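Local coordinates for protein putative nucleotidyltransferase (Sulfolobus solfataricus P2, PDB 2RFF) that probably transfers nucleotidyl groups, as a small member of the nucleotidyltransferase superfamily whose precise substrate is not established, at residues Glu64-Val67 and Phe68-Met71. Numbering follows the deposited sequence. Where two conformers were deposited one is given.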
loop_
_atom_site.group_PDB
_atom_site.type_symbol
_atom_site.label_atom_id
_atom_site.label_comp_id
_atom_site.label_asym_id
_atom_site.label_seq_id
_atom_site.Cartn_x
_atom_site.Cartn_y
_atom_site.Cartn_z
ATOM N N GLU A 64 -19.366 -2.275 -6.557
ATOM C CA GLU A 64 -20.112 -3.514 -6.735
ATOM C C GLU A 64 -19.261 -4.745 -6.898
ATOM O O GLU A 64 -19.823 -5.834 -6.973
ATOM C CB GLU A 64 -21.039 -3.428 -7.948
ATOM C CG GLU A 64 -22.086 -2.414 -7.841
ATOM C CD GLU A 64 -23.126 -2.577 -8.928
ATOM O OE1 GLU A 64 -22.802 -2.899 -10.119
ATOM O OE2 GLU A 64 -24.287 -2.381 -8.548
HETATM N N MSE A 65 -17.935 -4.599 -6.960
HETATM C CA MSE A 65 -17.034 -5.752 -7.111
HETATM C C MSE A 65 -16.942 -6.472 -5.790
HETATM O O MSE A 65 -16.661 -5.852 -4.751
HETATM C CB MSE A 65 -15.629 -5.342 -7.545
HETATM C CG MSE A 65 -15.523 -4.827 -8.957
HETATM SE SE MSE A 65 -15.837 -6.155 -10.318
HETATM C CE MSE A 65 -17.720 -6.132 -10.538
ATOM N N ASN A 66 -17.175 -7.787 -5.817
ATOM C CA ASN A 66 -17.126 -8.581 -4.606
ATOM C C ASN A 66 -15.681 -8.702 -4.135
ATOM O O ASN A 66 -14.727 -8.491 -4.916
ATOM C CB ASN A 66 -17.882 -9.937 -4.738
ATOM C CG ASN A 66 -17.179 -10.974 -5.596
ATOM O OD1 ASN A 66 -15.966 -11.066 -5.643
ATOM N ND2 ASN A 66 -17.974 -11.850 -6.200
ATOM N N VAL A 67 -15.515 -9.154 -2.895
ATOM C CA VAL A 67 -14.161 -9.251 -2.323
ATOM C C VAL A 67 -13.234 -10.222 -3.057
ATOM O O VAL A 67 -12.004 -10.014 -3.055
ATOM C CB VAL A 67 -14.138 -9.585 -0.802
ATOM C CG1 VAL A 67 -14.848 -8.495 -0.001
ATOM C CG2 VAL A 67 -14.735 -10.957 -0.508
ATOM N N PHE A 68 -13.789 -11.249 -3.720
ATOM C CA PHE A 68 -12.965 -12.251 -4.456
ATOM C C PHE A 68 -12.451 -11.633 -5.757
ATOM O O PHE A 68 -11.276 -11.760 -6.073
ATOM C CB PHE A 68 -13.745 -13.543 -4.693
ATOM C CG PHE A 68 -14.428 -14.016 -3.466
ATOM C CD1 PHE A 68 -13.711 -14.586 -2.457
ATOM C CD2 PHE A 68 -15.794 -13.763 -3.259
ATOM C CE1 PHE A 68 -14.346 -14.980 -1.266
ATOM C CE2 PHE A 68 -16.429 -14.145 -2.070
ATOM C CZ PHE A 68 -15.712 -14.748 -1.079
ATOM N N ASP A 69 -13.330 -10.924 -6.471
ATOM C CA ASP A 69 -12.930 -10.177 -7.651
ATOM C C ASP A 69 -11.911 -9.096 -7.309
ATOM O O ASP A 69 -10.972 -8.893 -8.080
ATOM C CB ASP A 69 -14.117 -9.564 -8.395
ATOM C CG ASP A 69 -14.873 -10.550 -9.252
ATOM O OD1 ASP A 69 -14.236 -11.453 -9.818
ATOM O OD2 ASP A 69 -16.072 -10.391 -9.480
ATOM N N ARG A 70 -12.091 -8.413 -6.187
ATOM C CA ARG A 70 -11.150 -7.378 -5.744
ATOM C C ARG A 70 -9.774 -7.971 -5.493
ATOM O O ARG A 70 -8.776 -7.437 -5.964
ATOM C CB ARG A 70 -11.675 -6.641 -4.517
ATOM C CG ARG A 70 -12.880 -5.784 -4.811
ATOM C CD ARG A 70 -13.327 -5.180 -3.535
ATOM N NE ARG A 70 -14.487 -4.303 -3.696
ATOM C CZ ARG A 70 -14.883 -3.375 -2.830
ATOM N NH1 ARG A 70 -14.229 -3.150 -1.694
ATOM N NH2 ARG A 70 -15.956 -2.645 -3.130
HETATM N N MSE A 71 -9.732 -9.046 -4.721
HETATM C CA MSE A 71 -8.434 -9.744 -4.494
HETATM C C MSE A 71 -7.719 -10.149 -5.792
HETATM O O MSE A 71 -6.523 -9.927 -5.937
HETATM C CB MSE A 71 -8.624 -11.002 -3.649
HETATM C CG MSE A 71 -8.832 -10.739 -2.186
HETATM SE SE MSE A 71 -8.828 -12.373 -1.154
HETATM C CE MSE A 71 -7.386 -13.241 -1.908
HETATM O O HOH W 1 -17.956 -8.887 -8.361
#
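Helix 67-74 starts right after Asn-66, whose carbonyl oxygen takes the amide N of Arg-70 at 2.9 Å in the first i to i+4 bond. Val-67 O follows with Met-71 N at 3.0 Å, so the loop after strand 53-59 passes directly into helical turns. Asn-66 is the N-cap. With chi1 at 73°, its CG stands between the backbone N and the carbonyl carbon, which swings OD1 back over the first turn. There OD1 accepts a nearly straight bond from Asp-69 N (2.8 Å, 174° at the hydrogen) and a weak, bent one from Phe-68 N. The carboxylate of Asp-69 lies nearly parallel to the Asn-66 amide, their planes 12° apart but offset, and a water that accepts from Asn-66 N donates to Asp-69 OD2 at 2.7 Å. Next to the cap, in the conformer given, Val-67 CG2 sits over the centre of one face of the Phe-68 ring, a CH-pi contact 3.9 Å from the centroid, which need not hold in the other conformer. Arg-70 runs extended from CG to NE past the Met-65 carbonyl; NE gives Met-65 O a weak bond at 2.9 Å, while the guanidinium reaches on to a salt bridge with Glu-91 and to Ile-62 O. One side-chain oxygen thus serves two amides of the first turn, and the carboxylate of Asp-69, near the amino end of the helix, probably interacts favourably with its dipole.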